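Cobalamin biosynthesis protein CobN (Mycobacterium tuberculosis, PDB 7C6O) is the large catalytic subunit of cobaltochelatase, which probably inserts cobalt into the corrin ring during cobalamin biosynthesis. Local coordinates at residues L629-L633 with V685-L689; V845-P851 with F948-M954; V850-W856 with T893-A899. One frame throughout, in Å; residues are numbered along the deposited sequence. Where two conformers were deposited one is given.

Contact 1 (L629-L633 with V685-L689)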
loop_
_atom_site.group_PDB
_atom_site.type_symbol
_atom_site.label_atom_id
_atom_site.label_comp_id
_atom_site.label_asym_id
_atom_site.label_seq_id
_atom_site.Cartn_x
_atom_site.Cartn_y
_atom_site.Cartn_z
ATOM N N LEU A 629 15.924 -25.025 -30.599
ATOM C CA LEU A 629 15.200 -24.224 -31.584
ATOM C C LEU A 629 16.003 -22.998 -31.991
ATOM O O LEU A 629 16.045 -22.635 -33.172
ATOM C CB LEU A 629 13.838 -23.813 -31.024
ATOM C CG LEU A 629 12.998 -22.876 -31.894
ATOM C CD1 LEU A 629 12.681 -23.526 -33.232
ATOM C CD2 LEU A 629 11.723 -22.490 -31.165
ATOM N N GLU A 630 16.634 -22.341 -31.017
ATOM C CA GLU A 630 17.537 -21.232 -31.305
ATOM C C GLU A 630 18.582 -21.625 -32.342
ATOM O O GLU A 630 18.855 -20.869 -33.283
ATOM C CB GLU A 630 18.199 -20.784 -30.002
ATOM C CG GLU A 630 18.959 -19.480 -30.048
ATOM C CD GLU A 630 19.352 -19.020 -28.656
ATOM O OE1 GLU A 630 19.562 -19.887 -27.779
ATOM O OE2 GLU A 630 19.429 -17.797 -28.429
ATOM N N GLN A 631 19.161 -22.818 -32.197
ATOM C CA GLN A 631 20.179 -23.274 -33.138
ATOM C C GLN A 631 19.592 -23.491 -34.528
ATOM O O GLN A 631 20.220 -23.144 -35.536
ATOM C CB GLN A 631 20.826 -24.558 -32.619
ATOM C CG GLN A 631 21.380 -24.447 -31.205
ATOM C CD GLN A 631 21.737 -25.795 -30.601
ATOM O OE1 GLN A 631 21.661 -26.830 -31.267
ATOM N NE2 GLN A 631 22.124 -25.788 -29.330
ATOM N N LEU A 632 18.387 -24.064 -34.602
ATOM C CA LEU A 632 17.772 -24.305 -35.905
ATOM C C LEU A 632 17.370 -22.998 -36.580
ATOM O O LEU A 632 17.458 -22.879 -37.809
ATOM C CB LEU A 632 16.563 -25.229 -35.758
ATOM C CG LEU A 632 16.854 -26.680 -35.361
ATOM C CD1 LEU A 632 15.569 -27.498 -35.328
ATOM C CD2 LEU A 632 17.865 -27.304 -36.308
ATOM N N LEU A 633 16.925 -22.007 -35.798
ATOM C CA LEU A 633 16.589 -20.707 -36.375
ATOM C C LEU A 633 17.810 -20.049 -37.006
ATOM O O LEU A 633 17.722 -19.484 -38.103
ATOM C CB LEU A 633 15.988 -19.786 -35.310
ATOM C CG LEU A 633 14.623 -20.166 -34.735
ATOM C CD1 LEU A 633 14.143 -19.103 -33.760
ATOM C CD2 LEU A 633 13.611 -20.378 -35.847
ATOM N N VAL A 685 8.216 -16.611 -34.094
ATOM C CA VAL A 685 8.990 -17.480 -33.211
ATOM C C VAL A 685 10.242 -16.760 -32.724
ATOM O O VAL A 685 10.624 -16.872 -31.552
ATOM C CB VAL A 685 9.339 -18.795 -33.932
ATOM C CG1 VAL A 685 10.173 -19.699 -33.030
ATOM C CG2 VAL A 685 8.074 -19.504 -34.377
ATOM N N ASP A 686 10.896 -16.013 -33.619
ATOM C CA ASP A 686 12.071 -15.224 -33.253
ATOM C C ASP A 686 11.773 -14.288 -32.090
ATOM O O ASP A 686 12.529 -14.228 -31.113
ATOM C CB ASP A 686 12.552 -14.413 -34.459
ATOM C CG ASP A 686 13.732 -15.045 -35.162
ATOM O OD1 ASP A 686 14.546 -15.709 -34.486
ATOM O OD2 ASP A 686 13.850 -14.864 -36.393
ATOM N N GLY A 687 10.681 -13.530 -32.191
ATOM C CA GLY A 687 10.331 -12.610 -31.123
ATOM C C GLY A 687 9.969 -13.324 -29.835
ATOM O O GLY A 687 10.343 -12.883 -28.745
ATOM N N TRP A 688 9.241 -14.438 -29.944
ATOM C CA TRP A 688 8.860 -15.201 -28.758
ATOM C C TRP A 688 10.085 -15.771 -28.059
ATOM O O TRP A 688 10.242 -15.630 -26.840
ATOM C CB TRP A 688 7.890 -16.319 -29.143
ATOM C CG TRP A 688 7.719 -17.362 -28.075
ATOM C CD1 TRP A 688 7.017 -17.237 -26.911
ATOM C CD2 TRP A 688 8.253 -18.694 -28.079
ATOM N NE1 TRP A 688 7.085 -18.405 -26.187
ATOM C CE2 TRP A 688 7.837 -19.315 -26.882
ATOM C CE3 TRP A 688 9.044 -19.420 -28.976
ATOM C CZ2 TRP A 688 8.185 -20.627 -26.562
ATOM C CZ3 TRP A 688 9.388 -20.723 -28.656
ATOM C CH2 TRP A 688 8.957 -21.313 -27.460
ATOM N N LEU A 689 10.966 -16.423 -28.820
ATOM C CA LEU A 689 12.191 -16.965 -28.245
ATOM C C LEU A 689 13.028 -15.866 -27.602
ATOM O O LEU A 689 13.547 -16.039 -26.492
ATOM C CB LEU A 689 12.990 -17.695 -29.327
ATOM C CG LEU A 689 14.443 -18.055 -29.016
ATOM C CD1 LEU A 689 14.520 -18.960 -27.806
ATOM C CD2 LEU A 689 15.089 -18.717 -30.219
#
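Leu633 and Leu689 lie alongside each other, their side chains running in opposite directions between two helices that are roughly antiparallel, with 141° between the N-to-C directions of these short segments. The touching branches are Leu633 CD1 and Leu689 CD2, 3.7 Å apart. That Leu689 methyl also rests on the backbone of helix 624-642, 3.7 Å from Glu630 CA, and its side chain crosses that of Glu630 at about a right angle, meeting the CB and CG methylenes and not the carboxylate. One turn before Leu633, Leu629 holds CG anti to its own N (chi1 175°), which carries CD2 across to helix 675-694. There CD2 is 3.7 Å from Val685 CG1 and 3.9 Å from Trp688 CZ3. The indole receives this methyl at its edge, in the ring plane, and the two side chains cross nearly perpendicularly. Val685 CG1 is thereby shared, since Leu633 CD1 also approaches it at 4.1 Å.

The acidic residues border this apolar layer. Asp686 and Leu633 lie antiparallel, side by side, with Asp686 OD1 3.5 Å from Leu633 CD1, a van der Waals contact; the same oxygen is held by a salt bridge to Arg750 of helix 750-769. Glu630 turns its carboxylate to Lys693 and Thr622. Between the two segments the contact is therefore apolar, but the Glu630-Lys693 salt bridge ties the same helices together farther along. Arg750 would be expected to favour ionised Asp686 beside the leucines, while Lys693 probably offsets the carboxylate of Asp754 close to Glu630.

Contact 2 (V845-P851 with F948-M954)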
loop_
_atom_site.group_PDB
_atom_site.type_symbol
_atom_site.label_atom_id
_atom_site.label_comp_id
_atom_site.label_asym_id
_atom_site.label_seq_id
_atom_site.Cartn_x
_atom_site.Cartn_y
_atom_site.Cartn_z
ATOM N N VAL A 845 3.093 7.334 -2.497
ATOM C CA VAL A 845 2.809 8.385 -3.463
ATOM C C VAL A 845 1.836 9.391 -2.867
ATOM O O VAL A 845 1.146 9.123 -1.881
ATOM C CB VAL A 845 2.229 7.811 -4.777
ATOM C CG1 VAL A 845 3.225 6.869 -5.437
ATOM C CG2 VAL A 845 0.904 7.102 -4.515
ATOM N N ASP A 846 1.800 10.565 -3.479
ATOM C CA ASP A 846 0.738 11.528 -3.230
ATOM C C ASP A 846 -0.530 10.976 -3.861
ATOM O O ASP A 846 -0.610 10.904 -5.095
ATOM C CB ASP A 846 1.104 12.895 -3.821
ATOM C CG ASP A 846 0.008 13.939 -3.640
ATOM O OD1 ASP A 846 -1.034 13.646 -3.020
ATOM O OD2 ASP A 846 0.197 15.073 -4.129
ATOM N N PRO A 847 -1.531 10.566 -3.077
ATOM C CA PRO A 847 -2.707 9.905 -3.663
ATOM C C PRO A 847 -3.591 10.830 -4.478
ATOM O O PRO A 847 -4.467 10.334 -5.198
ATOM C CB PRO A 847 -3.450 9.370 -2.435
ATOM C CG PRO A 847 -3.082 10.334 -1.346
ATOM C CD PRO A 847 -1.651 10.726 -1.616
ATOM N N LYS A 848 -3.403 12.146 -4.383
ATOM C CA LYS A 848 -4.126 13.101 -5.212
ATOM C C LYS A 848 -3.390 13.434 -6.503
ATOM O O LYS A 848 -3.874 14.261 -7.283
ATOM C CB LYS A 848 -4.391 14.388 -4.418
ATOM C CG LYS A 848 -5.299 14.187 -3.208
ATOM C CD LYS A 848 -5.245 15.373 -2.251
ATOM C CE LYS A 848 -5.838 16.627 -2.873
ATOM N NZ LYS A 848 -7.291 16.472 -3.166
ATOM N N ALA A 849 -2.236 12.807 -6.746
ATOM C CA ALA A 849 -1.413 13.086 -7.917
ATOM C C ALA A 849 -1.280 11.866 -8.821
ATOM O O ALA A 849 -0.276 11.713 -9.524
ATOM C CB ALA A 849 -0.034 13.592 -7.496
ATOM N N VAL A 850 -2.280 10.988 -8.812
ATOM C CA VAL A 850 -2.276 9.813 -9.680
ATOM C C VAL A 850 -3.542 9.829 -10.531
ATOM O O VAL A 850 -4.634 10.117 -10.016
ATOM C CB VAL A 850 -2.140 8.510 -8.870
ATOM C CG1 VAL A 850 -0.786 8.453 -8.177
ATOM C CG2 VAL A 850 -3.256 8.373 -7.850
ATOM N N PRO A 851 -3.451 9.547 -11.839
ATOM C CA PRO A 851 -2.210 9.202 -12.540
ATOM C C PRO A 851 -1.299 10.396 -12.805
ATOM O O PRO A 851 -1.778 11.507 -13.047
ATOM C CB PRO A 851 -2.714 8.617 -13.862
ATOM C CG PRO A 851 -4.005 9.324 -14.099
ATOM C CD PRO A 851 -4.620 9.510 -12.738
ATOM N N PHE A 948 -6.826 5.101 -2.093
ATOM C CA PHE A 948 -7.054 5.989 -3.234
ATOM C C PHE A 948 -8.530 6.353 -3.353
ATOM O O PHE A 948 -9.159 6.136 -4.394
ATOM C CB PHE A 948 -6.531 5.343 -4.516
ATOM C CG PHE A 948 -5.043 5.140 -4.518
ATOM C CD1 PHE A 948 -4.496 3.903 -4.215
ATOM C CD2 PHE A 948 -4.188 6.196 -4.788
ATOM C CE1 PHE A 948 -3.125 3.719 -4.206
ATOM C CE2 PHE A 948 -2.814 6.019 -4.779
ATOM C CZ PHE A 948 -2.280 4.778 -4.487
ATOM N N PRO A 949 -9.115 6.941 -2.305
ATOM C CA PRO A 949 -10.536 7.305 -2.399
ATOM C C PRO A 949 -10.793 8.384 -3.433
ATOM O O PRO A 949 -11.850 8.367 -4.076
ATOM C CB PRO A 949 -10.871 7.777 -0.977
ATOM C CG PRO A 949 -9.580 8.331 -0.470
ATOM C CD PRO A 949 -8.501 7.453 -1.064
ATOM N N HIS A 950 -9.848 9.313 -3.626
ATOM C CA HIS A 950 -10.010 10.336 -4.656
ATOM C C HIS A 950 -10.085 9.717 -6.045
ATOM O O HIS A 950 -10.785 10.238 -6.920
ATOM C CB HIS A 950 -8.855 11.341 -4.608
ATOM C CG HIS A 950 -8.496 11.804 -3.229
ATOM N ND1 HIS A 950 -7.715 11.058 -2.374
ATOM C CD2 HIS A 950 -8.790 12.949 -2.568
ATOM C CE1 HIS A 950 -7.553 11.717 -1.241
ATOM N NE2 HIS A 950 -8.196 12.868 -1.332
ATOM N N VAL A 951 -9.368 8.614 -6.266
ATOM C CA VAL A 951 -9.366 7.968 -7.575
ATOM C C VAL A 951 -10.670 7.218 -7.816
ATOM O O VAL A 951 -11.202 7.225 -8.932
ATOM C CB VAL A 951 -8.150 7.036 -7.705
ATOM C CG1 VAL A 951 -8.185 6.322 -9.040
ATOM C CG2 VAL A 951 -6.856 7.818 -7.547
ATOM N N VAL A 952 -11.195 6.548 -6.785
ATOM C CA VAL A 952 -12.498 5.893 -6.901
ATOM C C VAL A 952 -13.547 6.896 -7.360
ATOM O O VAL A 952 -14.335 6.632 -8.277
ATOM C CB VAL A 952 -12.892 5.244 -5.561
ATOM C CG1 VAL A 952 -14.329 4.742 -5.611
ATOM C CG2 VAL A 952 -11.934 4.109 -5.216
ATOM N N THR A 953 -13.567 8.069 -6.725
ATOM C CA THR A 953 -14.480 9.123 -7.149
ATOM C C THR A 953 -14.139 9.614 -8.550
ATOM O O THR A 953 -15.036 9.881 -9.356
ATOM C CB THR A 953 -14.439 10.276 -6.148
ATOM O OG1 THR A 953 -14.698 9.777 -4.830
ATOM C CG2 THR A 953 -15.483 11.314 -6.497
ATOM N N MET A 954 -12.845 9.727 -8.858
ATOM C CA MET A 954 -12.423 10.191 -10.177
ATOM C C MET A 954 -12.915 9.258 -11.279
ATOM O O MET A 954 -13.438 9.711 -12.304
ATOM C CB MET A 954 -10.899 10.315 -10.220
ATOM C CG MET A 954 -10.348 10.712 -11.584
ATOM S SD MET A 954 -8.586 10.366 -11.752
ATOM C CE MET A 954 -7.909 11.265 -10.362
HETATM O O HOH W 1 -6.669 9.051 -3.896
HETATM O O HOH W 2 -8.634 15.903 -0.618
#
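The imidazole of His950 carries the side chain of Lys848 on one face: CG sits over the ring centre, 3.7 Å from the centroid and 10° off the normal, a CH-pi contact. At the edge of the same ring, in its plane, are two waters. One bridges ND1 to Pro847 O, bonding the carbonyl at 2.9 Å; the other links NE2 to Lys848 NZ, which donates to it over 2.9 Å. Bends at chi3 and chi4 fold the lysine chain back so that its ammonium shares this second water, and the two bridges together probably restrain the imidazole's rotation.

The Phe948 ring takes Val845 CG2 at its edge, in plane, 3.9 Å from CE2. Pro847 CB and Val850 CG2 approach it obliquely, both near CD2, and Phe944 supplies a further ring. Val850 CG2 also meets Val951 CG2 at 3.7 Å, their side chains crossing at about a right angle. Farther along, Met954 SD lies 4.2 Å from Pro851 CD, while Met954 CE is 3.5 Å from Val850 O.

The loop contains a type I beta turn from Asp846 to Ala849 and an Asx turn in which Asp846 OD1 accepts from Lys848 N; the salt bridge of Asp846 OD2 to Arg917 gives it a further hold. Packed on the first two turns of helix 949-963, with Phe948 at the N-cap, this turn fastens the loop that leads into helix 853-874 onto the start of helix 949-963.

Contact 3 (V850-W856 with T893-A899)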
loop_
_atom_site.group_PDB
_atom_site.type_symbol
_atom_site.label_atom_id
_atom_site.label_comp_id
_atom_site.label_asym_id
_atom_site.label_seq_id
_atom_site.Cartn_x
_atom_site.Cartn_y
_atom_site.Cartn_z
ATOM N N VAL A 850 -2.280 10.988 -8.812
ATOM C CA VAL A 850 -2.276 9.813 -9.680
ATOM C C VAL A 850 -3.542 9.829 -10.531
ATOM O O VAL A 850 -4.634 10.117 -10.016
ATOM C CB VAL A 850 -2.140 8.510 -8.870
ATOM C CG1 VAL A 850 -0.786 8.453 -8.177
ATOM C CG2 VAL A 850 -3.256 8.373 -7.850
ATOM N N PRO A 851 -3.451 9.547 -11.839
ATOM C CA PRO A 851 -2.210 9.202 -12.540
ATOM C C PRO A 851 -1.299 10.396 -12.805
ATOM O O PRO A 851 -1.778 11.507 -13.047
ATOM C CB PRO A 851 -2.714 8.617 -13.862
ATOM C CG PRO A 851 -4.005 9.324 -14.099
ATOM C CD PRO A 851 -4.620 9.510 -12.738
ATOM N N SER A 852 0.010 10.160 -12.745
ATOM C CA SER A 852 0.964 11.151 -13.207
ATOM C C SER A 852 0.902 11.257 -14.729
ATOM O O SER A 852 0.245 10.464 -15.411
ATOM C CB SER A 852 2.381 10.786 -12.763
ATOM O OG SER A 852 2.861 9.650 -13.465
ATOM N N ARG A 853 1.602 12.257 -15.265
ATOM C CA ARG A 853 1.660 12.403 -16.716
ATOM C C ARG A 853 2.360 11.212 -17.361
ATOM O O ARG A 853 1.964 10.763 -18.444
ATOM C CB ARG A 853 2.356 13.712 -17.085
ATOM C CG ARG A 853 1.572 14.955 -16.687
ATOM C CD ARG A 853 2.269 16.229 -17.141
ATOM N NE ARG A 853 1.480 17.417 -16.829
ATOM C CZ ARG A 853 0.555 17.932 -17.634
ATOM N NH1 ARG A 853 0.300 17.362 -18.804
ATOM N NH2 ARG A 853 -0.115 19.018 -17.270
ATOM N N LEU A 854 3.399 10.678 -16.710
ATOM C CA LEU A 854 4.052 9.484 -17.237
ATOM C C LEU A 854 3.116 8.284 -17.193
ATOM O O LEU A 854 3.097 7.469 -18.123
ATOM C CB LEU A 854 5.335 9.187 -16.461
ATOM C CG LEU A 854 6.532 10.100 -16.722
ATOM C CD1 LEU A 854 7.739 9.625 -15.925
ATOM C CD2 LEU A 854 6.847 10.150 -18.210
ATOM N N ALA A 855 2.339 8.151 -16.114
ATOM C CA ALA A 855 1.376 7.060 -16.032
ATOM C C ALA A 855 0.264 7.219 -17.058
ATOM O O ALA A 855 -0.229 6.219 -17.594
ATOM C CB ALA A 855 0.793 6.975 -14.620
ATOM N N TRP A 856 -0.140 8.461 -17.343
ATOM C CA TRP A 856 -1.121 8.697 -18.396
ATOM C C TRP A 856 -0.623 8.171 -19.735
ATOM O O TRP A 856 -1.383 7.544 -20.482
ATOM C CB TRP A 856 -1.449 10.187 -18.486
ATOM C CG TRP A 856 -2.282 10.545 -19.680
ATOM C CD1 TRP A 856 -1.912 11.332 -20.732
ATOM C CD2 TRP A 856 -3.623 10.118 -19.950
ATOM N NE1 TRP A 856 -2.942 11.425 -21.639
ATOM C CE2 TRP A 856 -4.004 10.689 -21.182
ATOM C CE3 TRP A 856 -4.537 9.307 -19.270
ATOM C CZ2 TRP A 856 -5.259 10.478 -21.745
ATOM C CZ3 TRP A 856 -5.784 9.100 -19.831
ATOM C CH2 TRP A 856 -6.133 9.682 -21.056
ATOM N N THR A 893 3.556 2.385 -10.155
ATOM C CA THR A 893 3.566 3.003 -11.473
ATOM C C THR A 893 3.090 4.447 -11.487
ATOM O O THR A 893 3.161 5.087 -12.546
ATOM C CB THR A 893 2.678 2.209 -12.441
ATOM O OG1 THR A 893 1.309 2.356 -12.046
ATOM C CG2 THR A 893 3.045 0.732 -12.424
ATOM N N ALA A 894 2.601 4.968 -10.363
ATOM C CA ALA A 894 1.928 6.263 -10.277
ATOM C C ALA A 894 0.632 6.295 -11.085
ATOM O O ALA A 894 0.173 7.371 -11.481
ATOM C CB ALA A 894 2.852 7.417 -10.690
ATOM N N GLY A 895 0.033 5.130 -11.348
ATOM C CA GLY A 895 -1.345 5.079 -11.801
ATOM C C GLY A 895 -1.620 4.584 -13.210
ATOM O O GLY A 895 -2.565 5.058 -13.848
ATOM N N ASP A 896 -0.834 3.619 -13.700
ATOM C CA ASP A 896 -1.040 3.107 -15.057
ATOM C C ASP A 896 -2.453 2.560 -15.243
ATOM O O ASP A 896 -3.112 2.849 -16.250
ATOM C CB ASP A 896 -0.015 2.019 -15.379
ATOM C CG ASP A 896 1.370 2.572 -15.646
ATOM O OD1 ASP A 896 1.588 3.781 -15.431
ATOM O OD2 ASP A 896 2.243 1.786 -16.073
ATOM N N ASP A 897 -2.921 1.741 -14.294
ATOM C CA ASP A 897 -4.264 1.163 -14.385
ATOM C C ASP A 897 -5.323 2.249 -14.499
ATOM O O ASP A 897 -6.257 2.145 -15.304
ATOM C CB ASP A 897 -4.566 0.305 -13.154
ATOM C CG ASP A 897 -3.766 -0.978 -13.101
ATOM O OD1 ASP A 897 -3.123 -1.354 -14.105
ATOM O OD2 ASP A 897 -3.797 -1.617 -12.024
ATOM N N ILE A 898 -5.213 3.279 -13.661
ATOM C CA ILE A 898 -6.203 4.352 -13.644
ATOM C C ILE A 898 -6.245 5.052 -14.993
ATOM O O ILE A 898 -7.319 5.317 -15.545
ATOM C CB ILE A 898 -5.891 5.342 -12.508
ATOM C CG1 ILE A 898 -5.785 4.603 -11.171
ATOM C CG2 ILE A 898 -6.942 6.442 -12.461
ATOM C CD1 ILE A 898 -4.929 5.324 -10.147
ATOM N N ALA A 899 -5.067 5.362 -15.541
ATOM C CA ALA A 899 -4.998 6.021 -16.839
ATOM C C ALA A 899 -5.600 5.152 -17.936
ATOM O O ALA A 899 -6.227 5.666 -18.870
ATOM C CB ALA A 899 -3.549 6.373 -17.167
#
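Ala855 CB lies 3.2 Å from Ala894 O where two helix N-termini abut, with Ser852 capping helix 853-874 and Gly895 at the N-cap position of helix 896-905. Ser852 OG accepts from Ala855 N in a capping bond, and Ser852 N donates to Ala894 O at 3.1 Å, approaching nearly along the C=O axis (161°). Thr893 OG1, also hydrogen-bonded to Ser889 O, accepts from Gly895 N in an ST turn and from Asp896 N in an ST motif.

From Trp856 CB the side chain initially leads away from the other segment; with CG anti to the backbone N (chi1 171°), the indole swings its six-membered ring back. CE3 then meets Ala899 CB at 3.7 Å, and CZ3, next along the rim, reaches Ala899 O at 3.6 Å. Pro909 and Arg908 of strand 907-911 also touch the indole.

Gly895, with positive phi, sits close against Pro851, the CA atoms of Gly895 and Pro851 4.3 Å apart. Asp896 turns OD2 to Arg830 and Asn1100, while its OD1 touches Ala855 CA at 3.3 Å. Ala894 O, besides its bond from Ser852 N, takes a CA-H...O contact from Pro851 CA at 3.2 Å.

In the fold
Contact 1 comes first along the chain and closes before the other two open. It joins helices 624-642 and 675-694 in a largely helical region, its centre about 40 Å from that of the chain and 44 and 35 Å from the centres of contacts 2 and 3. Those two, with centres about 10 Å apart, form one packed cluster: they share Val850 and Pro851, and contact 3 is nested within the chain loop closed by contact 2. Ile898 CD1 packs on Val951 CG1 at 3.6 Å, so helices 896-905 and 949-963 meet directly. Both hold the loop before helix 853-874, whereas contact 1 fixes a separate, remote helical region.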